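Local structure of response regulator receiver modulated diguanylate cyclase with PAS/PAC sensor (Desulfovibrio desulfuricans subsp. desulfuricans, 3CG0) at residues Cys81-Asp93 with Ala100-Val113. The protein probably serves in two-component signalling as a diguanylate cyclase making cyclic di-GMP, this chain being its receiver domain, the likely phosphoacceptor. Sequence-based numbering, arbitrary orientation.
Sequences CNLPIIFITSSQD and AKRVNPFGYLAKPV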
loop_
_atom_site.group_PDB
_atom_site.type_symbol
_atom_site.label_atom_id
_atom_site.label_comp_id
_atom_site.label_asym_id
_atom_site.label_seq_id
_atom_site.Cartn_x
_atom_site.Cartn_y
_atom_site.Cartn_z
ATOM N N CYS C 81 2.762 -14.396 -24.191
ATOM C CA CYS C 81 4.000 -14.253 -23.412
ATOM C C CYS C 81 3.811 -13.264 -22.281
ATOM O O CYS C 81 4.747 -13.000 -21.518
ATOM C CB CYS C 81 5.158 -13.778 -24.294
ATOM S SG CYS C 81 5.357 -14.636 -25.862
ATOM N N ASN C 82 2.596 -12.721 -22.197
ATOM C CA ASN C 82 2.203 -11.679 -21.236
ATOM C C ASN C 82 3.138 -10.456 -21.174
ATOM O O ASN C 82 3.389 -9.887 -20.105
ATOM C CB ASN C 82 1.940 -12.263 -19.838
ATOM C CG ASN C 82 0.880 -11.481 -19.082
ATOM O OD1 ASN C 82 1.193 -10.661 -18.214
ATOM N ND2 ASN C 82 -0.385 -11.700 -19.441
ATOM N N LEU C 83 3.650 -10.081 -22.344
ATOM C CA LEU C 83 4.513 -8.931 -22.504
ATOM C C LEU C 83 3.663 -7.687 -22.616
ATOM O O LEU C 83 2.645 -7.685 -23.315
ATOM C CB LEU C 83 5.345 -9.060 -23.789
ATOM C CG LEU C 83 6.785 -9.576 -23.803
ATOM C CD1 LEU C 83 7.051 -10.629 -22.738
ATOM C CD2 LEU C 83 7.129 -10.115 -25.190
ATOM N N PRO C 84 4.068 -6.622 -21.914
ATOM C CA PRO C 84 3.592 -5.290 -22.227
ATOM C C PRO C 84 4.125 -4.843 -23.588
ATOM O O PRO C 84 5.236 -5.199 -23.967
ATOM C CB PRO C 84 4.219 -4.414 -21.150
ATOM C CG PRO C 84 4.772 -5.326 -20.130
ATOM C CD PRO C 84 4.995 -6.644 -20.774
ATOM N N ILE C 85 3.341 -4.024 -24.276
ATOM C CA ILE C 85 3.608 -3.619 -25.632
ATOM C C ILE C 85 3.654 -2.112 -25.741
ATOM O O ILE C 85 2.725 -1.429 -25.310
ATOM C CB ILE C 85 2.484 -4.114 -26.583
ATOM C CG1 ILE C 85 2.376 -5.649 -26.543
ATOM C CG2 ILE C 85 2.723 -3.607 -28.007
ATOM C CD1 ILE C 85 3.708 -6.396 -26.741
ATOM N N ILE C 86 4.730 -1.607 -26.332
ATOM C CA ILE C 86 4.737 -0.240 -26.825
ATOM C C ILE C 86 4.854 -0.321 -28.330
ATOM O O ILE C 86 5.719 -1.034 -28.848
ATOM C CB ILE C 86 5.901 0.576 -26.238
ATOM C CG1 ILE C 86 5.889 0.460 -24.713
ATOM C CG2 ILE C 86 5.839 2.047 -26.709
ATOM C CD1 ILE C 86 6.923 1.300 -24.024
ATOM N N PHE C 87 3.953 0.358 -29.041
ATOM C CA PHE C 87 4.037 0.377 -30.494
ATOM C C PHE C 87 4.954 1.482 -30.946
ATOM O O PHE C 87 4.911 2.585 -30.419
ATOM C CB PHE C 87 2.678 0.574 -31.152
ATOM C CG PHE C 87 1.854 -0.670 -31.239
ATOM C CD1 PHE C 87 2.231 -1.731 -32.066
ATOM C CD2 PHE C 87 0.662 -0.757 -30.536
ATOM C CE1 PHE C 87 1.453 -2.852 -32.146
ATOM C CE2 PHE C 87 -0.132 -1.889 -30.612
ATOM C CZ PHE C 87 0.261 -2.937 -31.407
ATOM N N ILE C 88 5.783 1.170 -31.928
ATOM C CA ILE C 88 6.611 2.160 -32.610
ATOM C C ILE C 88 5.868 2.590 -33.870
ATOM O O ILE C 88 5.505 1.751 -34.701
ATOM C CB ILE C 88 8.011 1.585 -32.950
ATOM C CG1 ILE C 88 8.692 1.009 -31.692
ATOM C CG2 ILE C 88 8.870 2.630 -33.633
ATOM C CD1 ILE C 88 8.889 2.021 -30.541
ATOM N N THR C 89 5.614 3.887 -34.002
ATOM C CA THR C 89 4.747 4.374 -35.073
ATOM C C THR C 89 5.452 5.312 -36.048
ATOM O O THR C 89 6.452 5.949 -35.711
ATOM C CB THR C 89 3.487 5.110 -34.532
ATOM O OG1 THR C 89 3.870 6.358 -33.946
ATOM C CG2 THR C 89 2.742 4.275 -33.511
ATOM N N SER C 90 4.923 5.384 -37.266
ATOM C CA SER C 90 5.282 6.443 -38.201
ATOM C C SER C 90 4.054 6.960 -38.944
ATOM O O SER C 90 3.790 8.163 -38.961
ATOM C CB SER C 90 6.329 5.945 -39.198
ATOM O OG SER C 90 5.902 4.751 -39.832
ATOM N N SER C 91 3.309 6.047 -39.557
ATOM C CA SER C 91 2.194 6.428 -40.429
ATOM C C SER C 91 0.951 6.849 -39.637
ATOM O O SER C 91 0.981 6.913 -38.404
ATOM C CB SER C 91 1.874 5.288 -41.408
ATOM O OG SER C 91 0.937 5.678 -42.399
ATOM N N GLN C 92 -0.130 7.139 -40.359
ATOM C CA GLN C 92 -1.356 7.687 -39.775
ATOM C C GLN C 92 -2.630 6.929 -40.177
ATOM O O GLN C 92 -3.727 7.502 -40.138
ATOM C CB GLN C 92 -1.491 9.170 -40.151
ATOM C CG GLN C 92 -0.801 10.143 -39.203
ATOM C CD GLN C 92 -1.716 10.622 -38.088
ATOM O OE1 GLN C 92 -2.090 9.856 -37.198
ATOM N NE2 GLN C 92 -2.074 11.901 -38.128
ATOM N N ASP C 93 -2.490 5.654 -40.554
ATOM C CA ASP C 93 -3.643 4.845 -40.961
ATOM C C ASP C 93 -4.552 4.540 -39.776
ATOM O O ASP C 93 -4.268 3.643 -38.978
ATOM C CB ASP C 93 -3.216 3.546 -41.663
ATOM C CG ASP C 93 -4.392 2.819 -42.330
ATOM O OD1 ASP C 93 -5.396 3.478 -42.680
ATOM O OD2 ASP C 93 -4.313 1.585 -42.516
ATOM N N ALA C 100 -4.970 -1.929 -33.344
ATOM C CA ALA C 100 -3.935 -1.833 -32.317
ATOM C C ALA C 100 -4.548 -1.598 -30.939
ATOM O O ALA C 100 -4.039 -2.102 -29.949
ATOM C CB ALA C 100 -2.954 -0.744 -32.656
ATOM N N LYS C 101 -5.653 -0.852 -30.893
ATOM C CA LYS C 101 -6.436 -0.663 -29.667
ATOM C C LYS C 101 -6.765 -1.995 -28.972
ATOM O O LYS C 101 -6.634 -2.107 -27.756
ATOM C CB LYS C 101 -7.728 0.103 -29.975
ATOM C CG LYS C 101 -8.456 0.636 -28.740
ATOM C CD LYS C 101 -9.967 0.776 -28.951
ATOM C CE LYS C 101 -10.372 2.138 -29.519
ATOM N NZ LYS C 101 -10.294 2.186 -31.009
ATOM N N ARG C 102 -7.152 -2.998 -29.758
ATOM C CA ARG C 102 -7.592 -4.301 -29.239
ATOM C C ARG C 102 -6.527 -5.166 -28.565
ATOM O O ARG C 102 -6.869 -6.057 -27.783
ATOM C CB ARG C 102 -8.289 -5.121 -30.332
ATOM C CG ARG C 102 -9.735 -4.726 -30.583
ATOM C CD ARG C 102 -9.921 -3.994 -31.900
ATOM N NE ARG C 102 -9.889 -4.906 -33.044
ATOM C CZ ARG C 102 -10.291 -4.592 -34.276
ATOM N NH1 ARG C 102 -10.768 -3.380 -34.548
ATOM N NH2 ARG C 102 -10.219 -5.497 -35.245
ATOM N N VAL C 103 -5.246 -4.924 -28.856
ATOM C CA VAL C 103 -4.171 -5.639 -28.149
ATOM C C VAL C 103 -3.881 -4.932 -26.814
ATOM O O VAL C 103 -3.153 -5.452 -25.965
ATOM C CB VAL C 103 -2.868 -5.833 -29.017
ATOM C CG1 VAL C 103 -3.197 -5.939 -30.499
ATOM C CG2 VAL C 103 -1.847 -4.737 -28.789
ATOM N N ASN C 104 -4.513 -3.773 -26.640
ATOM C CA ASN C 104 -4.273 -2.841 -25.533
ATOM C C ASN C 104 -2.796 -2.614 -25.217
ATOM O O ASN C 104 -2.283 -3.154 -24.228
ATOM C CB ASN C 104 -5.063 -3.226 -24.273
ATOM C CG ASN C 104 -5.013 -2.135 -23.197
ATOM O OD1 ASN C 104 -5.114 -0.935 -23.496
ATOM N ND2 ASN C 104 -4.827 -2.550 -21.947
ATOM N N PRO C 105 -2.100 -1.824 -26.063
ATOM C CA PRO C 105 -0.709 -1.532 -25.766
ATOM C C PRO C 105 -0.638 -0.482 -24.677
ATOM O O PRO C 105 -1.639 0.142 -24.339
ATOM C CB PRO C 105 -0.203 -0.924 -27.065
ATOM C CG PRO C 105 -1.399 -0.224 -27.604
ATOM C CD PRO C 105 -2.540 -1.144 -27.296
ATOM N N PHE C 106 0.555 -0.278 -24.151
ATOM C CA PHE C 106 0.764 0.721 -23.147
ATOM C C PHE C 106 0.692 2.134 -23.732
ATOM O O PHE C 106 0.112 3.044 -23.137
ATOM C CB PHE C 106 2.121 0.499 -22.507
ATOM C CG PHE C 106 2.503 1.585 -21.580
ATOM C CD1 PHE C 106 1.945 1.641 -20.309
ATOM C CD2 PHE C 106 3.393 2.573 -21.984
ATOM C CE1 PHE C 106 2.290 2.654 -19.444
ATOM C CE2 PHE C 106 3.747 3.582 -21.129
ATOM C CZ PHE C 106 3.185 3.621 -19.864
ATOM N N GLY C 107 1.305 2.311 -24.896
ATOM C CA GLY C 107 1.316 3.593 -25.581
ATOM C C GLY C 107 1.850 3.429 -26.989
ATOM O O GLY C 107 1.981 2.301 -27.478
ATOM N N TYR C 108 2.149 4.566 -27.622
ATOM C CA TYR C 108 2.663 4.636 -28.981
ATOM C C TYR C 108 3.821 5.621 -29.009
ATOM O O TYR C 108 3.720 6.733 -28.492
ATOM C CB TYR C 108 1.564 5.096 -29.955
ATOM C CG TYR C 108 0.315 4.233 -29.943
ATOM C CD1 TYR C 108 0.154 3.198 -30.857
ATOM C CD2 TYR C 108 -0.705 4.459 -29.019
ATOM C CE1 TYR C 108 -0.977 2.408 -30.840
ATOM C CE2 TYR C 108 -1.831 3.670 -28.991
ATOM C CZ TYR C 108 -1.964 2.649 -29.908
ATOM O OH TYR C 108 -3.092 1.870 -29.891
ATOM N N LEU C 109 4.935 5.194 -29.588
ATOM C CA LEU C 109 6.127 6.036 -29.722
ATOM C C LEU C 109 6.409 6.331 -31.187
ATOM O O LEU C 109 6.664 5.412 -31.966
ATOM C CB LEU C 109 7.340 5.360 -29.068
ATOM C CG LEU C 109 7.865 5.892 -27.723
ATOM C CD1 LEU C 109 6.863 6.733 -26.947
ATOM C CD2 LEU C 109 8.371 4.752 -26.870
ATOM N N ALA C 110 6.346 7.609 -31.557
ATOM C CA ALA C 110 6.575 8.025 -32.936
ATOM C C ALA C 110 8.059 8.193 -33.224
ATOM O O ALA C 110 8.768 8.865 -32.475
ATOM C CB ALA C 110 5.818 9.309 -33.235
ATOM N N LYS C 111 8.529 7.573 -34.304
ATOM C CA LYS C 111 9.935 7.677 -34.697
ATOM C C LYS C 111 10.201 8.986 -35.460
ATOM O O LYS C 111 9.351 9.416 -36.249
ATOM C CB LYS C 111 10.400 6.431 -35.476
ATOM C CG LYS C 111 9.609 6.094 -36.739
ATOM C CD LYS C 111 9.234 4.613 -36.778
ATOM C CE LYS C 111 10.377 3.712 -37.210
ATOM N NZ LYS C 111 10.186 3.255 -38.605
ATOM N N PRO C 112 11.362 9.641 -35.214
ATOM C CA PRO C 112 12.465 9.298 -34.298
ATOM C C PRO C 112 12.083 9.437 -32.826
ATOM O O PRO C 112 11.573 10.480 -32.400
ATOM C CB PRO C 112 13.565 10.309 -34.661
ATOM C CG PRO C 112 13.142 10.908 -35.971
ATOM C CD PRO C 112 11.650 10.890 -35.940
ATOM N N VAL C 113 12.321 8.362 -32.080
ATOM C CA VAL C 113 11.931 8.257 -30.685
ATOM C C VAL C 113 12.929 9.024 -29.827
ATOM O O VAL C 113 14.138 8.815 -29.946
ATOM C CB VAL C 113 11.869 6.762 -30.241
ATOM C CG1 VAL C 113 11.487 6.630 -28.771
ATOM C CG2 VAL C 113 10.901 5.969 -31.125
HETATM O O HOH W 1 0.473 -4.043 -23.293
#
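F87 and Y108 both turn CG anti to their own carbonyl carbon (chi1 -80° and -56°), which lays their rings side by side on one face of the sheet. The planes are nearly parallel but slid apart, centroids 5.8 Å apart, so they touch chiefly where F87 CD2 meets Y108 CE1. A flat phenyl suits this buried place: A100 CB lies 3.7 Å from F87 CE2, V103 CG2 and the P105 ring close in beside it, and I85 CG2 sits over the centre of one ring face. T89 offers a small methyl, CG2, to the edge of the Y108 ring. On the reverse face I86 CG2 packs 3.7 Å from L109 CD2, branched aliphatics suited to burial; L109 also meets M124 of the second subunit.

Parallel pairing joins the backbones. F87 O receives L109 N at 2.7 Å, almost straight on, whereas T89 N reaches L109 O from above the carbonyl plane. K111, whose N hydrogen-bonds T89 O, suits its place by a long apolar chain that lies on I88 CG2 and a charged NZ in long, weak ion pairs with E16 and D61, the predicted phosphorylation site.

Y108 adds to its packing ring a hydroxyl hydrogen-bonded to E132 OE2 of the second subunit. In this beta-alpha-beta crossover of the CheY-like fold, helix 94-101 connects strand 85-89, beside strand 57-61, to edge strand 107-110; helix 70-80 packs against I85 and F87, helix 115-132 against I86 and F106.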